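Local structure of type IV pilus biogenesis protein PilB (Streptococcus sanguinis, 7B7P) at residues 362-372 with 392-401; 32-43 with 52-60. The protein is a minor pilin of type IV pili with a direct role in adhesion, which carries a metal-binding von Willebrand factor A-like module. All coordinates share one frame; numbering follows the deposited sequence.

Contact 1: residues 362-372 with 392-401; sequences IKRVNVIGFSG and METKYVSATN
R364 and E393 meet at the start of two neighbouring parallel strands, 364-370 and 393-399, which helix 380-388 joins into a beta-alpha-beta unit of the von Willebrand factor A-like domain. The pair illustrates how a salt bridge can close one end of a parallel ladder. R364 runs out straight with CG anti to its own N (chi1 171°), then bends at chi3, which swings the guanidinium edge onto the carboxylate. NH2 of R364 reaches OE1 of E393 at 2.7 Å, nearly along the C-O axis, while NE makes a weak second bond to the same oxygen. The two planes are turned 35° apart. K363 lies alongside E393, pointing the same way, and its NZ makes a long salt bridge to OE2; NH1 of R364 turns to D419 of helix 402-424, so the network ties both strands to that helix.

Beyond the charges, backbone bonds zip the strands together from V365 N on E393 O to A399 N on G369 O, the latter 2.6 Å long. On the R364 side, the aliphatic CD of K395 lies 3.6 Å from OD1 of N366, and further along the methyl of A399 touches both CG2 of I368 and CD1 of the F370 ring. On the other side, CG of M392 touches CG2 of V365 at 3.8 Å, and helix 258-270 packs against both through M266. Past them, Y396 leans across toward strand 364-370, its CD1 4.0 Å from CG1 of V367. The ring then runs obliquely past the backbone of G369, and OH of Y396 lies 3.5 Å from CA of G369.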
loop_
_atom_site.group_PDB
_atom_site.type_symbol
_atom_site.label_atom_id
_atom_site.label_comp_id
_atom_site.label_asym_id
_atom_site.label_seq_id
_atom_site.Cartn_x
_atom_site.Cartn_y
_atom_site.Cartn_z
ATOM N N ILE A 362 -4.019 -2.714 -10.548
ATOM C CA ILE A 362 -3.256 -1.839 -9.667
ATOM C C ILE A 362 -3.737 -1.999 -8.228
ATOM O O ILE A 362 -4.942 -1.998 -7.951
ATOM C CB ILE A 362 -3.346 -0.385 -10.151
ATOM C CG1 ILE A 362 -2.516 -0.251 -11.426
ATOM C CG2 ILE A 362 -2.830 0.595 -9.101
ATOM C CD1 ILE A 362 -2.754 1.018 -12.141
ATOM N N LYS A 363 -2.783 -2.177 -7.316
ATOM C CA LYS A 363 -3.129 -2.419 -5.920
ATOM C C LYS A 363 -3.621 -1.146 -5.237
ATOM O O LYS A 363 -4.660 -1.154 -4.575
ATOM C CB LYS A 363 -1.917 -2.991 -5.181
ATOM C CG LYS A 363 -2.081 -3.071 -3.683
ATOM C CD LYS A 363 -3.134 -4.084 -3.308
ATOM C CE LYS A 363 -2.860 -4.644 -1.906
ATOM N NZ LYS A 363 -4.126 -4.973 -1.215
ATOM N N ARG A 364 -2.903 -0.038 -5.395
ATOM C CA ARG A 364 -3.301 1.179 -4.693
ATOM C C ARG A 364 -2.730 2.381 -5.429
ATOM O O ARG A 364 -1.631 2.313 -5.992
ATOM C CB ARG A 364 -2.818 1.166 -3.224
ATOM C CG ARG A 364 -2.974 2.494 -2.427
ATOM C CD ARG A 364 -2.486 2.366 -0.958
ATOM N NE ARG A 364 -3.000 1.129 -0.372
ATOM C CZ ARG A 364 -2.244 0.078 -0.079
ATOM N NH1 ARG A 364 -0.941 0.127 -0.293
ATOM N NH2 ARG A 364 -2.793 -1.019 0.409
ATOM N N VAL A 365 -3.499 3.470 -5.438
ATOM C CA VAL A 365 -3.007 4.777 -5.859
ATOM C C VAL A 365 -2.879 5.663 -4.623
ATOM O O VAL A 365 -3.875 5.953 -3.949
ATOM C CB VAL A 365 -3.920 5.440 -6.903
ATOM C CG1 VAL A 365 -3.344 6.816 -7.297
ATOM C CG2 VAL A 365 -4.115 4.521 -8.134
ATOM N N ASN A 366 -1.660 6.119 -4.353
ATOM C CA ASN A 366 -1.386 7.125 -3.337
ATOM C C ASN A 366 -1.297 8.489 -4.012
ATOM O O ASN A 366 -0.567 8.654 -4.996
ATOM C CB ASN A 366 -0.077 6.826 -2.593
ATOM C CG ASN A 366 -0.207 5.672 -1.596
ATOM O OD1 ASN A 366 -0.518 5.885 -0.425
ATOM N ND2 ASN A 366 0.051 4.460 -2.055
ATOM N N VAL A 367 -2.057 9.449 -3.501
ATOM C CA VAL A 367 -2.000 10.827 -3.964
ATOM C C VAL A 367 -1.477 11.709 -2.839
ATOM O O VAL A 367 -1.972 11.652 -1.706
ATOM C CB VAL A 367 -3.376 11.307 -4.445
ATOM C CG1 VAL A 367 -3.278 12.721 -5.025
ATOM C CG2 VAL A 367 -3.910 10.330 -5.465
ATOM N N ILE A 368 -0.496 12.538 -3.163
ATOM C CA ILE A 368 0.130 13.444 -2.217
ATOM C C ILE A 368 -0.133 14.860 -2.691
ATOM O O ILE A 368 0.397 15.280 -3.732
ATOM C CB ILE A 368 1.634 13.184 -2.087
ATOM C CG1 ILE A 368 1.898 11.736 -1.680
ATOM C CG2 ILE A 368 2.260 14.140 -1.081
ATOM C CD1 ILE A 368 3.360 11.348 -1.865
ATOM N N GLY A 369 -0.951 15.597 -1.931
ATOM C CA GLY A 369 -1.004 17.049 -2.025
ATOM C C GLY A 369 0.195 17.705 -1.348
ATOM O O GLY A 369 0.349 17.649 -0.124
ATOM N N PHE A 370 1.061 18.334 -2.131
ATOM C CA PHE A 370 2.315 18.883 -1.642
ATOM C C PHE A 370 2.318 20.400 -1.876
ATOM O O PHE A 370 2.773 20.895 -2.910
ATOM C CB PHE A 370 3.483 18.173 -2.325
ATOM C CG PHE A 370 4.843 18.661 -1.881
ATOM C CD1 PHE A 370 5.213 18.606 -0.545
ATOM C CD2 PHE A 370 5.745 19.161 -2.803
ATOM C CE1 PHE A 370 6.460 19.050 -0.124
ATOM C CE2 PHE A 370 7.004 19.612 -2.396
ATOM C CZ PHE A 370 7.363 19.552 -1.043
ATOM N N SER A 371 1.798 21.142 -0.902
ATOM C CA SER A 371 1.808 22.596 -0.957
ATOM C C SER A 371 1.570 23.140 0.441
ATOM O O SER A 371 0.802 22.563 1.209
ATOM C CB SER A 371 0.735 23.139 -1.906
ATOM O OG SER A 371 0.808 24.557 -1.991
ATOM N N GLY A 372 2.224 24.250 0.754
ATOM C CA GLY A 372 1.892 25.019 1.938
ATOM C C GLY A 372 0.767 26.003 1.729
ATOM O O GLY A 372 0.357 26.708 2.657
ATOM N N MET A 392 -9.660 0.453 -7.464
ATOM C CA MET A 392 -8.546 0.085 -6.604
ATOM C C MET A 392 -8.610 0.877 -5.296
ATOM O O MET A 392 -9.355 1.846 -5.162
ATOM C CB MET A 392 -7.192 0.319 -7.306
ATOM C CG MET A 392 -6.772 1.811 -7.509
ATOM S SD MET A 392 -7.941 2.759 -8.582
ATOM C CE MET A 392 -7.682 1.934 -10.163
ATOM N N GLU A 393 -7.792 0.464 -4.333
ATOM C CA GLU A 393 -7.615 1.255 -3.124
ATOM C C GLU A 393 -6.969 2.588 -3.470
ATOM O O GLU A 393 -6.076 2.661 -4.318
ATOM C CB GLU A 393 -6.743 0.512 -2.116
ATOM C CG GLU A 393 -7.423 -0.686 -1.473
ATOM C CD GLU A 393 -6.504 -1.435 -0.497
ATOM O OE1 GLU A 393 -5.397 -0.924 -0.176
ATOM O OE2 GLU A 393 -6.903 -2.528 -0.034
ATOM N N THR A 394 -7.429 3.651 -2.816
ATOM C CA THR A 394 -6.809 4.960 -2.940
ATOM C C THR A 394 -6.616 5.566 -1.562
ATOM O O THR A 394 -7.329 5.239 -0.614
ATOM C CB THR A 394 -7.634 5.928 -3.782
ATOM O OG1 THR A 394 -8.863 6.213 -3.101
ATOM C CG2 THR A 394 -7.913 5.355 -5.171
ATOM N N LYS A 395 -5.654 6.474 -1.468
ATOM C CA LYS A 395 -5.353 7.136 -0.208
ATOM C C LYS A 395 -4.793 8.515 -0.510
ATOM O O LYS A 395 -3.770 8.639 -1.197
ATOM C CB LYS A 395 -4.362 6.306 0.609
ATOM C CG LYS A 395 -4.015 6.874 1.972
ATOM C CD LYS A 395 -2.687 6.260 2.444
ATOM C CE LYS A 395 -2.053 7.003 3.621
ATOM N NZ LYS A 395 -3.049 7.272 4.688
ATOM N N TYR A 396 -5.442 9.543 0.026
ATOM C CA TYR A 396 -4.966 10.910 -0.094
ATOM C C TYR A 396 -4.264 11.366 1.182
ATOM O O TYR A 396 -4.743 11.118 2.288
ATOM C CB TYR A 396 -6.119 11.857 -0.416
ATOM C CG TYR A 396 -5.639 13.275 -0.445
ATOM C CD1 TYR A 396 -4.725 13.694 -1.417
ATOM C CD2 TYR A 396 -6.030 14.190 0.538
ATOM C CE1 TYR A 396 -4.241 14.998 -1.432
ATOM C CE2 TYR A 396 -5.562 15.498 0.518
ATOM C CZ TYR A 396 -4.669 15.892 -0.476
ATOM O OH TYR A 396 -4.181 17.175 -0.499
ATOM N N VAL A 397 -3.143 12.065 1.016
ATOM C CA VAL A 397 -2.394 12.665 2.110
ATOM C C VAL A 397 -1.914 14.036 1.656
ATOM O O VAL A 397 -1.420 14.181 0.533
ATOM C CB VAL A 397 -1.191 11.785 2.537
ATOM C CG1 VAL A 397 -0.297 12.531 3.519
ATOM C CG2 VAL A 397 -1.665 10.482 3.160
ATOM N N SER A 398 -2.042 15.045 2.525
ATOM C CA SER A 398 -1.449 16.354 2.263
ATOM C C SER A 398 -0.153 16.503 3.044
ATOM O O SER A 398 -0.075 16.121 4.214
ATOM C CB SER A 398 -2.396 17.499 2.606
ATOM O OG SER A 398 -2.998 17.295 3.856
ATOM N N ALA A 399 0.868 17.021 2.373
ATOM C CA ALA A 399 2.177 17.282 2.953
ATOM C C ALA A 399 2.426 18.766 2.763
ATOM O O ALA A 399 2.723 19.209 1.647
ATOM C CB ALA A 399 3.273 16.443 2.284
ATOM N N THR A 400 2.295 19.531 3.838
ATOM C CA THR A 400 2.426 20.977 3.760
ATOM C C THR A 400 3.828 21.479 4.094
ATOM O O THR A 400 4.062 22.689 4.035
ATOM C CB THR A 400 1.407 21.656 4.683
ATOM O OG1 THR A 400 1.731 21.348 6.043
ATOM C CG2 THR A 400 -0.028 21.174 4.372
ATOM N N ASN A 401 4.771 20.602 4.431
ATOM C CA ASN A 401 6.137 21.062 4.649
ATOM C C ASN A 401 7.110 19.940 4.313
ATOM O O ASN A 401 6.711 18.831 3.952
ATOM C CB ASN A 401 6.345 21.576 6.087
ATOM C CG ASN A 401 5.882 20.592 7.128
ATOM O OD1 ASN A 401 6.502 19.554 7.323
ATOM N ND2 ASN A 401 4.772 20.901 7.791
#

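Contact 2: residues 32-43 with 52-60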
loop_
_atom_site.group_PDB
_atom_site.type_symbol
_atom_site.label_atom_id
_atom_site.label_comp_id
_atom_site.label_asym_id
_atom_site.label_seq_id
_atom_site.Cartn_x
_atom_site.Cartn_y
_atom_site.Cartn_z
ATOM N N SER A 32 7.858 -14.394 11.651
ATOM C CA SER A 32 6.635 -13.714 11.236
ATOM C C SER A 32 5.443 -14.516 11.740
ATOM O O SER A 32 5.476 -15.748 11.756
ATOM C CB SER A 32 6.555 -13.540 9.712
ATOM O OG SER A 32 6.469 -14.792 9.061
ATOM N N ILE A 33 4.400 -13.813 12.162
ATOM C CA ILE A 33 3.237 -14.412 12.803
ATOM C C ILE A 33 1.993 -13.887 12.118
ATOM O O ILE A 33 1.865 -12.677 11.907
ATOM C CB ILE A 33 3.150 -14.076 14.311
ATOM C CG1 ILE A 33 4.388 -14.536 15.063
ATOM C CG2 ILE A 33 1.882 -14.690 14.916
ATOM C CD1 ILE A 33 4.328 -15.977 15.415
ATOM N N PHE A 34 1.060 -14.788 11.826
ATOM C CA PHE A 34 -0.274 -14.428 11.368
ATOM C C PHE A 34 -1.279 -15.057 12.317
ATOM O O PHE A 34 -1.257 -16.273 12.522
ATOM C CB PHE A 34 -0.524 -14.908 9.928
ATOM C CG PHE A 34 0.227 -14.119 8.888
ATOM C CD1 PHE A 34 1.557 -14.399 8.619
ATOM C CD2 PHE A 34 -0.394 -13.093 8.188
ATOM C CE1 PHE A 34 2.260 -13.666 7.672
ATOM C CE2 PHE A 34 0.301 -12.357 7.235
ATOM C CZ PHE A 34 1.625 -12.646 6.978
ATOM N N ILE A 35 -2.157 -14.240 12.893
ATOM C CA ILE A 35 -3.308 -14.767 13.620
ATOM C C ILE A 35 -4.424 -15.050 12.620
ATOM O O ILE A 35 -4.755 -14.200 11.782
ATOM C CB ILE A 35 -3.768 -13.787 14.710
ATOM C CG1 ILE A 35 -2.647 -13.535 15.715
ATOM C CG2 ILE A 35 -4.960 -14.347 15.453
ATOM C CD1 ILE A 35 -3.158 -13.006 17.037
ATOM N N LEU A 36 -5.015 -16.242 12.711
ATOM C CA LEU A 36 -6.004 -16.706 11.746
ATOM C C LEU A 36 -7.336 -17.004 12.419
ATOM O O LEU A 36 -7.374 -17.518 13.539
ATOM C CB LEU A 36 -5.506 -17.961 11.039
ATOM C CG LEU A 36 -4.063 -17.883 10.545
ATOM C CD1 LEU A 36 -3.713 -19.180 9.854
ATOM C CD2 LEU A 36 -3.861 -16.704 9.601
ATOM N N ASP A 37 -8.435 -16.701 11.719
ATOM C CA ASP A 37 -9.749 -17.172 12.140
ATOM C C ASP A 37 -10.038 -18.537 11.508
ATOM O O ASP A 37 -9.241 -19.075 10.734
ATOM C CB ASP A 37 -10.835 -16.139 11.811
ATOM C CG ASP A 37 -10.989 -15.865 10.309
ATOM O OD1 ASP A 37 -11.107 -16.823 9.514
ATOM O OD2 ASP A 37 -11.019 -14.675 9.926
ATOM N N ASP A 38 -11.199 -19.112 11.837
ATOM C CA ASP A 38 -11.511 -20.469 11.351
ATOM C C ASP A 38 -11.799 -20.545 9.811
ATOM O O ASP A 38 -12.260 -21.596 9.357
ATOM C CB ASP A 38 -12.689 -21.057 12.138
ATOM C CG ASP A 38 -14.010 -20.329 11.879
ATOM O OD1 ASP A 38 -14.025 -19.324 11.126
ATOM O OD2 ASP A 38 -15.040 -20.772 12.443
ATOM N N SER A 39 -11.575 -19.511 8.998
ATOM C CA SER A 39 -11.671 -19.683 7.554
ATOM C C SER A 39 -10.379 -20.250 6.968
ATOM O O SER A 39 -10.426 -20.988 5.977
ATOM C CB SER A 39 -12.034 -18.351 6.891
ATOM O OG SER A 39 -10.889 -17.692 6.379
ATOM N N LYS A 40 -9.225 -19.941 7.571
ATOM C CA LYS A 40 -7.946 -20.487 7.132
ATOM C C LYS A 40 -7.363 -21.499 8.117
ATOM O O LYS A 40 -6.169 -21.798 8.042
ATOM C CB LYS A 40 -6.934 -19.368 6.872
ATOM C CG LYS A 40 -7.354 -18.378 5.801
ATOM C CD LYS A 40 -6.153 -17.736 5.116
ATOM C CE LYS A 40 -6.415 -17.570 3.618
ATOM N NZ LYS A 40 -5.265 -16.953 2.888
ATOM N N PHE A 41 -8.170 -22.027 9.039
ATOM C CA PHE A 41 -7.752 -23.157 9.867
ATOM C C PHE A 41 -8.988 -23.839 10.439
ATOM O O PHE A 41 -9.829 -23.181 11.058
ATOM C CB PHE A 41 -6.811 -22.714 10.998
ATOM C CG PHE A 41 -6.238 -23.855 11.786
ATOM C CD1 PHE A 41 -5.124 -24.537 11.331
ATOM C CD2 PHE A 41 -6.822 -24.253 12.975
ATOM C CE1 PHE A 41 -4.602 -25.592 12.051
ATOM C CE2 PHE A 41 -6.307 -25.303 13.701
ATOM C CZ PHE A 41 -5.194 -25.973 13.240
ATOM N N LYS A 42 -9.100 -25.155 10.223
ATOM C CA LYS A 42 -10.255 -25.920 10.688
ATOM C C LYS A 42 -9.865 -27.185 11.448
ATOM O O LYS A 42 -10.738 -28.006 11.751
ATOM C CB LYS A 42 -11.167 -26.295 9.506
ATOM C CG LYS A 42 -11.301 -25.211 8.435
ATOM C CD LYS A 42 -12.652 -24.510 8.550
ATOM C CE LYS A 42 -13.111 -23.913 7.231
ATOM N NZ LYS A 42 -14.590 -23.968 7.096
ATOM N N GLY A 43 -8.590 -27.345 11.793
ATOM C CA GLY A 43 -8.039 -28.630 12.193
ATOM C C GLY A 43 -7.172 -29.122 11.055
ATOM O O GLY A 43 -6.548 -28.303 10.374
ATOM N N TRP A 52 4.068 -22.595 5.446
ATOM C CA TRP A 52 3.683 -21.981 6.707
ATOM C C TRP A 52 3.398 -23.074 7.728
ATOM O O TRP A 52 2.640 -24.011 7.449
ATOM C CB TRP A 52 2.463 -21.077 6.520
ATOM C CG TRP A 52 2.817 -19.854 5.755
ATOM C CD1 TRP A 52 2.660 -19.655 4.417
ATOM C CD2 TRP A 52 3.433 -18.664 6.273
ATOM N NE1 TRP A 52 3.128 -18.410 4.070
ATOM C CE2 TRP A 52 3.610 -17.784 5.190
ATOM C CE3 TRP A 52 3.838 -18.256 7.547
ATOM C CZ2 TRP A 52 4.175 -16.518 5.340
ATOM C CZ3 TRP A 52 4.400 -16.997 7.696
ATOM C CH2 TRP A 52 4.562 -16.143 6.598
ATOM N N SER A 53 4.023 -22.961 8.895
ATOM C CA SER A 53 3.722 -23.825 10.028
ATOM C C SER A 53 2.569 -23.236 10.837
ATOM O O SER A 53 2.347 -22.025 10.841
ATOM C CB SER A 53 4.962 -23.997 10.897
ATOM O OG SER A 53 6.115 -24.056 10.081
ATOM N N TYR A 54 1.817 -24.109 11.506
ATOM C CA TYR A 54 0.576 -23.713 12.158
ATOM C C TYR A 54 0.499 -24.265 13.577
ATOM O O TYR A 54 1.069 -25.313 13.886
ATOM C CB TYR A 54 -0.659 -24.196 11.376
ATOM C CG TYR A 54 -0.878 -23.544 10.026
ATOM C CD1 TYR A 54 -0.029 -23.803 8.953
ATOM C CD2 TYR A 54 -1.954 -22.694 9.813
ATOM C CE1 TYR A 54 -0.239 -23.218 7.716
ATOM C CE2 TYR A 54 -2.169 -22.109 8.582
ATOM C CZ TYR A 54 -1.308 -22.375 7.537
ATOM O OH TYR A 54 -1.517 -21.789 6.311
ATOM N N ILE A 55 -0.221 -23.543 14.436
ATOM C CA ILE A 55 -0.652 -24.039 15.739
ATOM C C ILE A 55 -2.148 -23.783 15.858
ATOM O O ILE A 55 -2.620 -22.680 15.560
ATOM C CB ILE A 55 0.093 -23.362 16.904
ATOM C CG1 ILE A 55 1.586 -23.620 16.829
ATOM C CG2 ILE A 55 -0.443 -23.856 18.238
ATOM C CD1 ILE A 55 2.386 -22.675 17.689
ATOM N N GLY A 56 -2.886 -24.785 16.301
ATOM C CA GLY A 56 -4.315 -24.621 16.472
ATOM C C GLY A 56 -4.917 -25.900 16.999
ATOM O O GLY A 56 -4.260 -26.943 17.072
ATOM N N LEU A 57 -6.190 -25.802 17.364
ATOM C CA LEU A 57 -6.896 -26.931 17.940
ATOM C C LEU A 57 -7.242 -27.976 16.881
ATOM O O LEU A 57 -7.323 -27.695 15.677
ATOM C CB LEU A 57 -8.173 -26.468 18.629
ATOM C CG LEU A 57 -7.990 -25.909 20.037
ATOM C CD1 LEU A 57 -9.282 -26.078 20.822
ATOM C CD2 LEU A 57 -6.820 -26.589 20.727
ATOM N N SER A 58 -7.469 -29.197 17.361
ATOM C CA SER A 58 -7.890 -30.307 16.524
ATOM C C SER A 58 -9.268 -30.050 15.927
ATOM O O SER A 58 -9.971 -29.089 16.268
ATOM C CB SER A 58 -7.929 -31.612 17.328
ATOM O OG SER A 58 -8.775 -31.526 18.464
ATOM N N ALA A 59 -9.651 -30.937 15.010
ATOM C CA ALA A 59 -11.030 -30.982 14.552
ATOM C C ALA A 59 -11.956 -31.292 15.719
ATOM O O ALA A 59 -12.906 -30.550 15.993
ATOM C CB ALA A 59 -11.169 -32.016 13.434
ATOM N N ASP A 60 -11.659 -32.370 16.455
ATOM C CA ASP A 60 -12.463 -32.727 17.619
ATOM C C ASP A 60 -12.354 -31.705 18.745
ATOM O O ASP A 60 -13.124 -31.783 19.712
ATOM C CB ASP A 60 -12.079 -34.124 18.137
ATOM C CG ASP A 60 -10.590 -34.263 18.441
ATOM O OD1 ASP A 60 -9.993 -33.327 19.022
ATOM O OD2 ASP A 60 -10.014 -35.327 18.116
#
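F41 reaches from the loop after strand 32-36 to the backbone of strand 53-57, and it offers a clear example of strands that are not neighbours meeting through side chains and not through backbone pairing: no hydrogen bond joins the two segments. From CB, with CG anti to the backbone N (chi1 -174°), the ring is carried toward G56. CD1 of F41 meets CD2 of Y54 obliquely, at 4.0 Å, the two side chains sliding past each other in opposite directions. Farther out, CE2 comes 3.5 Å from CA of G56 and 3.3 Å from O of L57, which lies at the ring edge. CZ, the tip, also rests on CA of G56, at 3.6 Å.

Y54 is held from another direction by L36, whose CD1 approaches its CE2 at 3.5 Å with the side chains crossing at about a right angle; its hydroxyl bonds to N of T49. Nearer the start of both segments, F34 directs its edge at the face of W52 in an offset edge-to-face pair, planes 83° apart, while OG of S32 lies at the indole edge, 3.3 Å from CZ3. P426, the last residue of the chain, touches F34, W52 and Y54. Strand 148-152 runs between strands 32-36 and 53-57, so this is the aromatic packing of next-but-one strands over one side of a mixed beta-sheet.

In the fold
The two contacts lie in different sheets, their centres 36 Å apart with no touch between them. Contact 1 joins adjacent strands of the von Willebrand factor A-like sheet, and is therefore chiefly backbone hydrogen bonding, with charges at one end and a mixture of buried and exposed residues. Its other end nears the metal site: the side chain of S371 is about 5 Å from that of D284, a magnesium-binding residue of this protein. Contact 2, more fully buried and away from that site, spans an intervening strand and relies on rings and aliphatic groups. The chain's C-terminal part relates them: helix 402-424 packs on contact 1, and P426, just beyond it, on contact 2.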